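Local coordinates for protein split-soret cytochrome C (Desulfovibrio desulfuricans, PDB 1H21) that carries two heme c groups and probably one [2Fe-2S] cluster in each subunit of a homodimer, and may take part in electron transfer for sulfate reduction, at residues 47-52 / 92-97; 113-118 / 198-203; 122-127 / 174-179; 203-208 / 227-232. One frame throughout, in Å; residues are numbered along the deposited sequence.

In the fold
Followed from the N terminus, the chain first closes at interaction 1, where 47-52 of helix 44-60 meets 92-97 of helix 87-99, 39 residues lying between the two segments. Interaction 2 opens on the end of helix 102-118 and closes in the loop before helix 204-213. Nested inside that excursion is interaction 3, which fixes the loop 122-127 to helix 165-192; it touches interaction 1 through Thr175 and Ala179, and interaction 2 through Asp177 and Trp115. Interaction 4, in series, closes the 18-residue connection from 203-208 to 227-232, shares Gln203 with interaction 2 and is bridged to it by Glu117. Interactions 1 and 3 belong to the helical body; 2 and 4 join it to the heme-bearing C-terminal part.

Interaction 1: residues 47-52 / 92-97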
loop_
_atom_site.group_PDB
_atom_site.type_symbol
_atom_site.label_atom_id
_atom_site.label_comp_id
_atom_site.label_asym_id
_atom_site.label_seq_id
_atom_site.Cartn_x
_atom_site.Cartn_y
_atom_site.Cartn_z
ATOM N N GLY A 47 5.050 13.263 -2.625
ATOM C CA GLY A 47 6.170 13.716 -3.432
ATOM C C GLY A 47 6.384 12.921 -4.716
ATOM O O GLY A 47 6.515 13.505 -5.788
ATOM N N ALA A 48 6.412 11.596 -4.618
ATOM C CA ALA A 48 6.620 10.758 -5.783
ATOM C C ALA A 48 5.461 10.868 -6.761
ATOM O O ALA A 48 5.668 11.072 -7.957
ATOM C CB ALA A 48 6.818 9.316 -5.371
ATOM N N PHE A 49 4.236 10.736 -6.267
ATOM C CA PHE A 49 3.079 10.811 -7.157
ATOM C C PHE A 49 3.087 12.138 -7.902
ATOM O O PHE A 49 3.039 12.190 -9.129
ATOM C CB PHE A 49 1.763 10.675 -6.392
ATOM C CG PHE A 49 0.581 10.571 -7.293
ATOM C CD1 PHE A 49 0.210 9.344 -7.827
ATOM C CD2 PHE A 49 -0.123 11.714 -7.667
ATOM C CE1 PHE A 49 -0.854 9.240 -8.743
ATOM C CE2 PHE A 49 -1.188 11.636 -8.576
ATOM C CZ PHE A 49 -1.555 10.388 -9.118
ATOM N N TYR A 50 3.174 13.218 -7.149
ATOM C CA TYR A 50 3.195 14.522 -7.772
ATOM C C TYR A 50 4.327 14.701 -8.788
ATOM O O TYR A 50 4.089 15.203 -9.882
ATOM C CB TYR A 50 3.262 15.627 -6.731
ATOM C CG TYR A 50 3.044 16.990 -7.338
ATOM C CD1 TYR A 50 1.784 17.575 -7.323
ATOM C CD2 TYR A 50 4.095 17.700 -7.930
ATOM C CE1 TYR A 50 1.568 18.834 -7.874
ATOM C CE2 TYR A 50 3.887 18.963 -8.489
ATOM C CZ TYR A 50 2.616 19.517 -8.451
ATOM O OH TYR A 50 2.380 20.772 -8.950
ATOM N N SER A 51 5.533 14.245 -8.469
ATOM C CA SER A 51 6.628 14.423 -9.406
ATOM C C SER A 51 6.323 13.812 -10.778
ATOM O O SER A 51 6.967 14.138 -11.771
ATOM C CB SER A 51 7.946 13.881 -8.837
ATOM O OG SER A 51 7.999 12.476 -8.857
ATOM N N ILE A 52 5.306 12.964 -10.848
ATOM C CA ILE A 52 4.960 12.327 -12.107
ATOM C C ILE A 52 3.715 12.932 -12.737
ATOM O O ILE A 52 3.773 13.516 -13.820
ATOM C CB ILE A 52 4.817 10.800 -11.918
ATOM C CG1 ILE A 52 6.212 10.187 -11.743
ATOM C CG2 ILE A 52 4.031 10.182 -13.060
ATOM C CD1 ILE A 52 6.239 8.693 -11.596
ATOM N N ALA A 92 4.531 6.104 -6.928
ATOM C CA ALA A 92 5.094 5.959 -8.264
ATOM C C ALA A 92 4.375 4.900 -9.077
ATOM O O ALA A 92 4.003 5.146 -10.217
ATOM C CB ALA A 92 6.590 5.649 -8.186
ATOM N N ALA A 93 4.126 3.736 -8.492
ATOM C CA ALA A 93 3.463 2.682 -9.240
ATOM C C ALA A 93 2.010 3.002 -9.573
ATOM O O ALA A 93 1.476 2.519 -10.561
ATOM C CB ALA A 93 3.549 1.381 -8.485
ATOM N N ALA A 94 1.374 3.816 -8.740
ATOM C CA ALA A 94 -0.032 4.149 -8.930
ATOM C C ALA A 94 -0.250 4.917 -10.199
ATOM O O ALA A 94 -1.297 4.766 -10.847
ATOM C CB ALA A 94 -0.560 4.947 -7.753
ATOM N N THR A 95 0.731 5.755 -10.539
ATOM C CA THR A 95 0.660 6.576 -11.748
ATOM C C THR A 95 0.551 5.702 -13.002
ATOM O O THR A 95 -0.170 6.042 -13.942
ATOM C CB THR A 95 1.884 7.538 -11.894
ATOM O OG1 THR A 95 3.071 6.789 -12.157
ATOM C CG2 THR A 95 2.104 8.329 -10.645
ATOM N N PHE A 96 1.191 4.540 -12.976
ATOM C CA PHE A 96 1.162 3.646 -14.127
ATOM C C PHE A 96 -0.263 3.233 -14.459
ATOM O O PHE A 96 -0.595 2.989 -15.640
ATOM C CB PHE A 96 1.981 2.374 -13.880
ATOM C CG PHE A 96 3.392 2.620 -13.477
ATOM C CD1 PHE A 96 3.950 3.905 -13.538
ATOM C CD2 PHE A 96 4.177 1.553 -13.037
ATOM C CE1 PHE A 96 5.260 4.129 -13.179
ATOM C CE2 PHE A 96 5.500 1.759 -12.672
ATOM C CZ PHE A 96 6.045 3.052 -12.742
ATOM N N SER A 97 -1.107 3.162 -13.432
ATOM C CA SER A 97 -2.474 2.742 -13.652
ATOM C C SER A 97 -3.380 3.810 -14.229
ATOM O O SER A 97 -4.547 3.542 -14.534
ATOM C CB SER A 97 -3.055 2.071 -12.420
ATOM O OG SER A 97 -2.438 0.791 -12.254
#
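The helical segments 47-52 and 92-97 run in the same general direction, their local axes 8.6 Å apart at closest approach and inclined by 41°, with the Phe49 and Ala92 CA atoms only 5.4 Å from each other. Thr95 is the side chain that fills the interface. Its methyl CG2 lies 3.5 Å from Phe49 CD1, meeting the ring obliquely, and on its other flank Ile52 crosses at about a right angle, Ile52 CG2 standing 3.6 Å from Thr95 CB. The hydroxyl is turned back into its own helix: with chi1 at 69°, Thr95 OG1 donates to Ala92 O at 2.7 Å in the carbonyl plane, which satisfies the polar atom and hands the methyl to the neighbouring helix. Phe49 swings out with CG anti to the backbone N (chi1 -173°), and Ala94 CB then sits at the ring edge, 4.4 Å from CE1. The methyl of Ala48 rests against the backbone of Ala92, its CB 4.2 Å from Ala92 N. Met71 of the second subunit packs on Phe49 and Ala94. Two buried helices packed through Phe49, Ile52 and Thr95 thus form part of the helical body, in which Cys44 and Cys86 are inferred ligands of the iron-sulfur cluster.

Interaction 2: residues 113-118 / 198-203; sequences FRWYEV and STFPMQ
Phe200 lays one face of its ring over the backbone of Trp115, whose CA stands 3.8 Å from the ring centroid in a CH-pi contact 19° off the normal. The two aromatic side chains also meet, but obliquely: Phe200 CZ comes to the edge of the indole, 3.6 Å from Trp115 CD1. Val118 adds a further contact, its CG2 lying 3.6 Å from Phe200 CE2.

Beside the aromatic group, Arg114 reaches out from the helix to the loop with its chain extended from CG to NE. Arg114 NH1 gives a hydrogen bond to Phe200 O, 2.9 Å long, the oxygen lying close to the guanidinium plane; Ser198 OG donates to this same oxygen, so two donors hold it. One guanidinium face is covered by the backbone of Met202, with its CA 3.6 Å above the plane, over the centre. The arrangement is that of an irregular chain draped over the last turns of helix 102-118 on its way from helix 165-192 to helix 204-213, and Gln203 stands at the N-cap position of the latter. Its amide takes a different partner: bent at chi2, Gln203 directs NE2 to the syn side of Glu117 OE1 at 3.0 Å, but 31° out of the carboxylate plane. Gln203 NE2 also hydrogen-bonds to Ile226 O, and the other carboxylate oxygen, Glu117 OE2, accepts from Asp228 N. Trp82 of the second subunit packs against Arg114, Glu117 and Gln203.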
loop_
_atom_site.group_PDB
_atom_site.type_symbol
_atom_site.label_atom_id
_atom_site.label_comp_id
_atom_site.label_asym_id
_atom_site.label_seq_id
_atom_site.Cartn_x
_atom_site.Cartn_y
_atom_site.Cartn_z
ATOM N N PHE A 113 9.864 -2.427 -8.112
ATOM C CA PHE A 113 9.954 -3.112 -6.819
ATOM C C PHE A 113 11.213 -3.984 -6.613
ATOM O O PHE A 113 11.833 -3.910 -5.554
ATOM C CB PHE A 113 8.676 -3.918 -6.544
ATOM C CG PHE A 113 7.476 -3.072 -6.177
ATOM C CD1 PHE A 113 7.460 -1.696 -6.422
ATOM C CD2 PHE A 113 6.358 -3.653 -5.601
ATOM C CE1 PHE A 113 6.353 -0.916 -6.098
ATOM C CE2 PHE A 113 5.244 -2.880 -5.272
ATOM C CZ PHE A 113 5.245 -1.509 -5.525
ATOM N N ARG A 114 11.589 -4.808 -7.598
ATOM C CA ARG A 114 12.793 -5.654 -7.496
ATOM C C ARG A 114 14.042 -4.772 -7.407
ATOM O O ARG A 114 14.988 -5.069 -6.671
ATOM C CB ARG A 114 12.898 -6.582 -8.700
ATOM C CG ARG A 114 11.858 -7.667 -8.702
ATOM C CD ARG A 114 11.850 -8.485 -9.967
ATOM N NE ARG A 114 10.689 -9.375 -9.993
ATOM C CZ ARG A 114 10.219 -10.005 -11.071
ATOM N NH1 ARG A 114 10.800 -9.865 -12.261
ATOM N NH2 ARG A 114 9.168 -10.805 -10.944
ATOM N N TRP A 115 14.012 -3.651 -8.121
ATOM C CA TRP A 115 15.120 -2.722 -8.120
ATOM C C TRP A 115 15.299 -2.197 -6.710
ATOM O O TRP A 115 16.417 -2.194 -6.177
ATOM C CB TRP A 115 14.831 -1.576 -9.097
ATOM C CG TRP A 115 15.676 -0.344 -8.885
ATOM C CD1 TRP A 115 16.961 -0.138 -9.313
ATOM C CD2 TRP A 115 15.299 0.838 -8.161
ATOM N NE1 TRP A 115 17.405 1.101 -8.892
ATOM C CE2 TRP A 115 16.404 1.717 -8.182
ATOM C CE3 TRP A 115 14.134 1.231 -7.492
ATOM C CZ2 TRP A 115 16.379 2.962 -7.562
ATOM C CZ3 TRP A 115 14.111 2.467 -6.875
ATOM C CH2 TRP A 115 15.228 3.321 -6.914
ATOM N N TYR A 116 14.183 -1.777 -6.107
ATOM C CA TYR A 116 14.185 -1.236 -4.752
ATOM C C TYR A 116 14.759 -2.210 -3.724
ATOM O O TYR A 116 15.585 -1.817 -2.894
ATOM C CB TYR A 116 12.784 -0.790 -4.318
ATOM C CG TYR A 116 12.778 -0.106 -2.973
ATOM C CD1 TYR A 116 13.005 1.261 -2.863
ATOM C CD2 TYR A 116 12.578 -0.834 -1.803
ATOM C CE1 TYR A 116 13.039 1.886 -1.622
ATOM C CE2 TYR A 116 12.605 -0.224 -0.562
ATOM C CZ TYR A 116 12.838 1.136 -0.477
ATOM O OH TYR A 116 12.890 1.753 0.758
ATOM N N GLU A 117 14.343 -3.472 -3.788
ATOM C CA GLU A 117 14.841 -4.468 -2.842
ATOM C C GLU A 117 16.375 -4.641 -2.846
ATOM O O GLU A 117 16.988 -4.794 -1.784
ATOM C CB GLU A 117 14.220 -5.833 -3.121
ATOM C CG GLU A 117 12.704 -5.960 -2.968
ATOM C CD GLU A 117 12.238 -7.395 -3.228
ATOM O OE1 GLU A 117 12.924 -8.131 -3.979
ATOM O OE2 GLU A 117 11.204 -7.811 -2.662
ATOM N N VAL A 118 16.991 -4.620 -4.030
ATOM C CA VAL A 118 18.429 -4.847 -4.133
ATOM C C VAL A 118 19.380 -3.662 -4.196
ATOM O O VAL A 118 20.539 -3.793 -3.803
ATOM C CB VAL A 118 18.773 -5.783 -5.307
ATOM C CG1 VAL A 118 18.099 -7.111 -5.109
ATOM C CG2 VAL A 118 18.354 -5.162 -6.640
ATOM N N SER A 198 10.681 -6.302 -17.974
ATOM C CA SER A 198 11.412 -5.897 -16.792
ATOM C C SER A 198 12.890 -6.292 -16.956
ATOM O O SER A 198 13.208 -7.381 -17.443
ATOM C CB SER A 198 10.818 -6.588 -15.555
ATOM O OG SER A 198 11.567 -6.282 -14.380
ATOM N N THR A 199 13.792 -5.412 -16.542
ATOM C CA THR A 199 15.224 -5.685 -16.634
ATOM C C THR A 199 15.719 -6.426 -15.384
ATOM O O THR A 199 16.882 -6.825 -15.307
ATOM C CB THR A 199 16.010 -4.393 -16.793
ATOM O OG1 THR A 199 15.778 -3.574 -15.647
ATOM C CG2 THR A 199 15.553 -3.650 -18.020
ATOM N N PHE A 200 14.866 -6.530 -14.369
ATOM C CA PHE A 200 15.219 -7.244 -13.154
ATOM C C PHE A 200 14.500 -8.584 -13.129
ATOM O O PHE A 200 13.269 -8.651 -13.031
ATOM C CB PHE A 200 14.838 -6.448 -11.926
ATOM C CG PHE A 200 15.838 -5.414 -11.543
ATOM C CD1 PHE A 200 15.890 -4.207 -12.207
ATOM C CD2 PHE A 200 16.695 -5.626 -10.472
ATOM C CE1 PHE A 200 16.775 -3.213 -11.808
ATOM C CE2 PHE A 200 17.584 -4.637 -10.066
ATOM C CZ PHE A 200 17.620 -3.427 -10.738
ATOM N N PRO A 201 15.261 -9.675 -13.224
ATOM C CA PRO A 201 14.692 -11.026 -13.216
ATOM C C PRO A 201 13.970 -11.348 -11.900
ATOM O O PRO A 201 14.089 -10.609 -10.907
ATOM C CB PRO A 201 15.929 -11.903 -13.417
ATOM C CG PRO A 201 17.033 -11.090 -12.760
ATOM C CD PRO A 201 16.738 -9.707 -13.232
ATOM N N MET A 202 13.196 -12.427 -11.894
ATOM C CA MET A 202 12.503 -12.807 -10.673
ATOM C C MET A 202 13.539 -13.120 -9.579
ATOM O O MET A 202 14.668 -13.554 -9.883
ATOM C CB MET A 202 11.599 -14.023 -10.923
ATOM C CG MET A 202 10.916 -14.557 -9.675
ATOM S SD MET A 202 9.573 -15.666 -10.005
ATOM C CE MET A 202 8.285 -14.451 -10.400
ATOM N N GLN A 203 13.151 -12.884 -8.321
ATOM C CA GLN A 203 14.020 -13.148 -7.184
ATOM C C GLN A 203 14.258 -14.650 -7.047
ATOM O O GLN A 203 13.384 -15.464 -7.351
ATOM C CB GLN A 203 13.425 -12.595 -5.878
ATOM C CG GLN A 203 13.105 -11.121 -5.878
ATOM C CD GLN A 203 11.633 -10.876 -6.100
ATOM O OE1 GLN A 203 11.024 -11.459 -6.975
ATOM N NE2 GLN A 203 11.056 -10.005 -5.323
#

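Interaction 3: residues 122-127 / 174-179; sequences PIFNPG and LTADAA
The polar part rests on Asp177, a helix residue whose buried carboxylate receives two consecutive backbone amides of the loop. Ile123 N donates to Asp177 OD2 at 2.9 Å, on the syn side but 27° out of the carboxylate plane, while Phe124 N reaches the syn lone pair of Asp177 OD1 at 2.8 Å. A weak bond from Ile123 N to OD1 closes the pattern, so each oxygen has a donor, which should restrain rotation of the group. Such a pair of N-H groups would tend to stabilise the negative charge. Further along, Asn125 OD1 accepts from Gly127 N at 3.0 Å, an Asx turn that bends the loop.

Apolar contacts flank the carboxylate. Phe124 presents one ring face to Ala176, whose CB lies 3.7 Å from the centroid in a CH-pi contact. At the other end Pro122, which follows a cis peptide bond, sets its CB 3.9 Å from Leu174 CD2. The Leu174 side chain is about 5 Å from that of Cys171, an inferred cluster ligand.

The loop thus crosses the flank of helix 165-192 on its way from helix 102-118 to helix 147-158; the Phe124 ring also meets Tyr34 of helix 26-38, and Thr175 turns toward helix 44-60.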
loop_
_atom_site.group_PDB
_atom_site.type_symbol
_atom_site.label_atom_id
_atom_site.label_comp_id
_atom_site.label_asym_id
_atom_site.label_seq_id
_atom_site.Cartn_x
_atom_site.Cartn_y
_atom_site.Cartn_z
ATOM N N PRO A 122 19.941 5.587 -0.006
ATOM C CA PRO A 122 19.624 6.491 -1.114
ATOM C C PRO A 122 20.841 6.774 -1.997
ATOM O O PRO A 122 21.987 6.513 -1.626
ATOM C CB PRO A 122 19.201 7.756 -0.386
ATOM C CG PRO A 122 20.142 7.766 0.772
ATOM C CD PRO A 122 20.011 6.342 1.260
ATOM N N ILE A 123 20.562 7.312 -3.168
ATOM C CA ILE A 123 21.575 7.680 -4.138
ATOM C C ILE A 123 21.479 9.205 -4.293
ATOM O O ILE A 123 22.493 9.909 -4.292
ATOM C CB ILE A 123 21.296 6.964 -5.479
ATOM C CG1 ILE A 123 21.580 5.467 -5.326
ATOM C CG2 ILE A 123 22.098 7.576 -6.603
ATOM C CD1 ILE A 123 21.205 4.611 -6.555
ATOM N N PHE A 124 20.248 9.710 -4.349
ATOM C CA PHE A 124 19.964 11.137 -4.497
ATOM C C PHE A 124 20.528 11.953 -3.343
ATOM O O PHE A 124 20.536 11.508 -2.185
ATOM C CB PHE A 124 18.441 11.366 -4.597
ATOM C CG PHE A 124 18.026 12.824 -4.697
ATOM C CD1 PHE A 124 17.889 13.442 -5.931
ATOM C CD2 PHE A 124 17.714 13.554 -3.551
ATOM C CE1 PHE A 124 17.442 14.772 -6.021
ATOM C CE2 PHE A 124 17.268 14.878 -3.626
ATOM C CZ PHE A 124 17.130 15.491 -4.861
ATOM N N ASN A 125 20.989 13.154 -3.669
ATOM C CA ASN A 125 21.548 14.085 -2.685
ATOM C C ASN A 125 21.044 15.477 -3.103
ATOM O O ASN A 125 21.279 15.911 -4.235
ATOM C CB ASN A 125 23.082 14.030 -2.731
ATOM C CG ASN A 125 23.723 14.649 -1.504
ATOM O OD1 ASN A 125 23.225 15.645 -0.945
ATOM N ND2 ASN A 125 24.822 14.045 -1.055
ATOM N N PRO A 126 20.333 16.186 -2.206
ATOM C CA PRO A 126 19.806 17.518 -2.558
ATOM C C PRO A 126 20.844 18.623 -2.433
ATOM O O PRO A 126 20.599 19.784 -2.831
ATOM C CB PRO A 126 18.689 17.714 -1.536
ATOM C CG PRO A 126 19.337 17.120 -0.281
ATOM C CD PRO A 126 20.021 15.843 -0.802
ATOM N N GLY A 127 22.015 18.257 -1.902
ATOM C CA GLY A 127 23.064 19.225 -1.690
ATOM C C GLY A 127 22.620 20.085 -0.526
ATOM O O GLY A 127 22.258 19.566 0.533
ATOM N N LEU A 174 14.889 8.940 -0.569
ATOM C CA LEU A 174 14.408 7.704 -1.169
ATOM C C LEU A 174 13.231 8.021 -2.070
ATOM O O LEU A 174 13.079 7.425 -3.138
ATOM C CB LEU A 174 13.980 6.700 -0.108
ATOM C CG LEU A 174 15.072 6.039 0.737
ATOM C CD1 LEU A 174 14.412 5.019 1.660
ATOM C CD2 LEU A 174 16.099 5.365 -0.148
ATOM N N THR A 175 12.412 8.978 -1.655
ATOM C CA THR A 175 11.273 9.386 -2.476
ATOM C C THR A 175 11.766 9.800 -3.879
ATOM O O THR A 175 11.179 9.426 -4.898
ATOM C CB THR A 175 10.504 10.549 -1.824
ATOM O OG1 THR A 175 9.967 10.115 -0.571
ATOM C CG2 THR A 175 9.370 10.974 -2.691
ATOM N N ALA A 176 12.906 10.495 -3.903
ATOM C CA ALA A 176 13.543 10.989 -5.121
ATOM C C ALA A 176 14.085 9.861 -5.960
ATOM O O ALA A 176 13.824 9.807 -7.153
ATOM C CB ALA A 176 14.644 11.929 -4.765
ATOM N N ASP A 177 14.813 8.945 -5.337
ATOM C CA ASP A 177 15.354 7.803 -6.059
ATOM C C ASP A 177 14.246 6.981 -6.716
ATOM O O ASP A 177 14.420 6.465 -7.822
ATOM C CB ASP A 177 16.121 6.874 -5.114
ATOM C CG ASP A 177 17.376 7.502 -4.534
ATOM O OD1 ASP A 177 18.122 8.207 -5.252
ATOM O OD2 ASP A 177 17.657 7.248 -3.345
ATOM N N ALA A 178 13.132 6.809 -6.003
ATOM C CA ALA A 178 12.004 6.028 -6.514
ATOM C C ALA A 178 11.305 6.779 -7.639
ATOM O O ALA A 178 10.846 6.172 -8.616
ATOM C CB ALA A 178 11.041 5.731 -5.404
ATOM N N ALA A 179 11.221 8.100 -7.482
ATOM C CA ALA A 179 10.622 8.979 -8.480
ATOM C C ALA A 179 11.477 8.890 -9.749
ATOM O O ALA A 179 10.958 8.682 -10.850
ATOM C CB ALA A 179 10.608 10.408 -7.967
#

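Interaction 4: residues 203-208 / 227-232; sequences QASVSS and MDCTPC. With HEC (heme c), chain F.
Ser205 OG is the hub of this contact: it accepts from Cys229 N at 3.2 Å and lies beside Asp228 OD1. That second approach is modelled so short that its exact length is doubtful, although the hydroxyl is placed to donate to the carboxylate. The rotation of Ser205 (chi1 65°) sets OG between its own backbone N and carbonyl carbon, directed at the incoming chain. Asp228 swings its carboxylate back toward helix 204-208 (chi1 -173°), and its other oxygen, OD2, receives a weak bond from Thr230 OG1, 3.0 Å long. Asp143 lies close to Asp228 OD2, a proximity of like charges that may raise the proton affinity of one of them. Phe243 of the second subunit packs on Ser205 and Thr230.

Next to this polar group Val206 packs CG2 against Met227 O at 3.6 Å and, more loosely, toward Cys229 SG. Within the helix start, Gln203 O accepts from both Ser207 N and Ser207 OG, which arrive from opposite faces of the carbonyl plane.

The segment 227-232 carries the two cysteines of a CXXCH heme-binding motif. Cys229 SG is bonded to CAB and Cys232 SG to CAC, former vinyl carbons now in thioethers, each at 1.8 Å, while the next residue, His233, ligates the iron together with His148 of the second subunit. Helix 204-213, which follows helix 165-192, packs beside the Cys229 thioether and carries Cys209 and Cys212 of the other heme c that this chain binds covalently; 227-232 lies in the loop after it.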
loop_
_atom_site.group_PDB
_atom_site.type_symbol
_atom_site.label_atom_id
_atom_site.label_comp_id
_atom_site.label_asym_id
_atom_site.label_seq_id
_atom_site.Cartn_x
_atom_site.Cartn_y
_atom_site.Cartn_z
ATOM N N GLN A 203 13.151 -12.884 -8.321
ATOM C CA GLN A 203 14.020 -13.148 -7.184
ATOM C C GLN A 203 14.258 -14.650 -7.047
ATOM O O GLN A 203 13.384 -15.464 -7.351
ATOM C CB GLN A 203 13.425 -12.595 -5.878
ATOM C CG GLN A 203 13.105 -11.121 -5.878
ATOM C CD GLN A 203 11.633 -10.876 -6.100
ATOM O OE1 GLN A 203 11.024 -11.459 -6.975
ATOM N NE2 GLN A 203 11.056 -10.005 -5.323
ATOM N N ALA A 204 15.435 -15.002 -6.548
ATOM C CA ALA A 204 15.822 -16.393 -6.368
ATOM C C ALA A 204 14.859 -17.162 -5.496
ATOM O O ALA A 204 14.326 -18.194 -5.903
ATOM C CB ALA A 204 17.216 -16.465 -5.773
ATOM N N SER A 205 14.646 -16.660 -4.285
ATOM C CA SER A 205 13.748 -17.316 -3.338
ATOM C C SER A 205 12.328 -17.430 -3.895
ATOM O O SER A 205 11.718 -18.503 -3.824
ATOM C CB SER A 205 13.751 -16.572 -2.003
ATOM O OG SER A 205 13.216 -15.281 -2.167
ATOM N N VAL A 206 11.832 -16.348 -4.501
ATOM C CA VAL A 206 10.488 -16.344 -5.075
ATOM C C VAL A 206 10.321 -17.466 -6.090
ATOM O O VAL A 206 9.331 -18.205 -6.056
ATOM C CB VAL A 206 10.163 -15.002 -5.730
ATOM C CG1 VAL A 206 8.737 -15.010 -6.240
ATOM C CG2 VAL A 206 10.364 -13.876 -4.739
ATOM N N SER A 207 11.304 -17.611 -6.968
ATOM C CA SER A 207 11.252 -18.656 -7.970
ATOM C C SER A 207 11.314 -20.053 -7.381
ATOM O O SER A 207 10.476 -20.884 -7.719
ATOM C CB SER A 207 12.362 -18.481 -9.000
ATOM O OG SER A 207 12.283 -17.201 -9.600
ATOM N N SER A 208 12.254 -20.317 -6.474
ATOM C CA SER A 208 12.378 -21.668 -5.906
ATOM C C SER A 208 11.263 -22.060 -4.943
ATOM O O SER A 208 10.732 -23.161 -5.018
ATOM C CB SER A 208 13.770 -21.901 -5.284
ATOM O OG SER A 208 14.051 -21.004 -4.229
ATOM N N MET A 227 7.076 -10.797 -2.888
ATOM C CA MET A 227 8.099 -10.067 -2.169
ATOM C C MET A 227 9.186 -11.123 -1.941
ATOM O O MET A 227 8.881 -12.325 -1.899
ATOM C CB MET A 227 7.584 -9.628 -0.804
ATOM C CG MET A 227 6.760 -8.389 -0.809
ATOM S SD MET A 227 6.314 -7.999 0.846
ATOM C CE MET A 227 4.986 -9.294 1.072
ATOM N N ASP A 228 10.439 -10.700 -1.820
ATOM C CA ASP A 228 11.489 -11.667 -1.573
ATOM C C ASP A 228 11.199 -12.345 -0.239
ATOM O O ASP A 228 10.928 -11.674 0.770
ATOM C CB ASP A 228 12.856 -11.017 -1.549
ATOM C CG ASP A 228 13.942 -12.036 -1.453
ATOM O OD1 ASP A 228 13.930 -12.975 -2.265
ATOM O OD2 ASP A 228 14.766 -11.962 -0.533
ATOM N N CYS A 229 11.227 -13.671 -0.238
ATOM C CA CYS A 229 10.908 -14.444 0.955
ATOM C C CYS A 229 11.961 -14.474 2.057
ATOM O O CYS A 229 11.634 -14.718 3.216
ATOM C CB CYS A 229 10.586 -15.862 0.545
ATOM S SG CYS A 229 9.747 -15.934 -1.027
ATOM N N THR A 230 13.201 -14.146 1.715
ATOM C CA THR A 230 14.321 -14.203 2.635
ATOM C C THR A 230 14.212 -13.547 4.026
ATOM O O THR A 230 14.461 -14.193 5.058
ATOM C CB THR A 230 15.613 -13.683 1.918
ATOM O OG1 THR A 230 15.850 -14.463 0.734
ATOM C CG2 THR A 230 16.843 -13.770 2.847
ATOM N N PRO A 231 13.796 -12.274 4.084
ATOM C CA PRO A 231 13.703 -11.599 5.389
ATOM C C PRO A 231 12.877 -12.263 6.479
ATOM O O PRO A 231 13.283 -12.325 7.649
ATOM C CB PRO A 231 13.120 -10.233 5.027
ATOM C CG PRO A 231 13.589 -10.029 3.600
ATOM C CD PRO A 231 13.369 -11.383 2.989
ATOM N N CYS A 232 11.730 -12.788 6.073
ATOM C CA CYS A 232 10.788 -13.383 6.996
ATOM C C CYS A 232 10.849 -14.882 7.179
ATOM O O CYS A 232 10.460 -15.381 8.231
ATOM C CB CYS A 232 9.385 -12.992 6.551
ATOM S SG CYS A 232 9.148 -11.205 6.384
HETATM FE FE HEC F . 5.289 -15.760 3.820
HETATM C CHA HEC F . 2.818 -17.173 5.692
HETATM C CHB HEC F . 5.453 -18.473 1.871
HETATM C CHC HEC F . 7.155 -14.049 1.730
HETATM C CHD HEC F . 5.816 -13.435 6.275
HETATM N NA HEC F . 4.285 -17.412 3.728
HETATM C C1A HEC F . 3.222 -17.823 4.516
HETATM C C2A HEC F . 2.684 -19.110 4.050
HETATM C C3A HEC F . 3.459 -19.459 3.010
HETATM C C4A HEC F . 4.455 -18.436 2.841
HETATM C CMA HEC F . 3.326 -20.754 2.213
HETATM C CAA HEC F . 1.569 -20.014 4.633
HETATM C CBA HEC F . 1.910 -20.985 5.782
HETATM C CGA HEC F . 1.920 -20.335 7.150
HETATM O O1A HEC F . 2.914 -20.532 7.880
HETATM O O2A HEC F . 0.940 -19.640 7.490
HETATM N NB HEC F . 6.129 -16.187 2.156
HETATM C C1B HEC F . 6.229 -17.399 1.546
HETATM C C2B HEC F . 6.945 -17.336 0.337
HETATM C C3B HEC F . 7.299 -16.018 0.139
HETATM C C4B HEC F . 6.786 -15.327 1.334
HETATM C CMB HEC F . 7.146 -18.557 -0.537
HETATM C CAB HEC F . 8.013 -15.416 -0.924
HETATM C CBB HEC F . 7.438 -15.056 -2.190
HETATM N NC HEC F . 6.241 -14.075 3.921
HETATM C C1C HEC F . 6.974 -13.484 2.944
HETATM C C2C HEC F . 7.559 -12.263 3.419
HETATM C C3C HEC F . 7.176 -12.108 4.731
HETATM C C4C HEC F . 6.375 -13.226 5.024
HETATM C CMC HEC F . 8.448 -11.301 2.611
HETATM C CAC HEC F . 7.464 -11.095 5.631
HETATM C CBC HEC F . 6.992 -9.727 5.435
HETATM N ND HEC F . 4.513 -15.389 5.604
HETATM C C1D HEC F . 4.944 -14.467 6.563
HETATM C C2D HEC F . 4.227 -14.647 7.845
HETATM C C3D HEC F . 3.285 -15.612 7.630
HETATM C C4D HEC F . 3.461 -16.075 6.237
HETATM C CMD HEC F . 4.495 -13.953 9.155
HETATM C CAD HEC F . 2.205 -16.096 8.608
HETATM C CBD HEC F . 2.544 -17.393 9.341
HETATM C CGD HEC F . 1.425 -17.838 10.248
HETATM O O1D HEC F . 0.525 -18.519 9.744
HETATM O O2D HEC F . 1.400 -17.471 11.444
#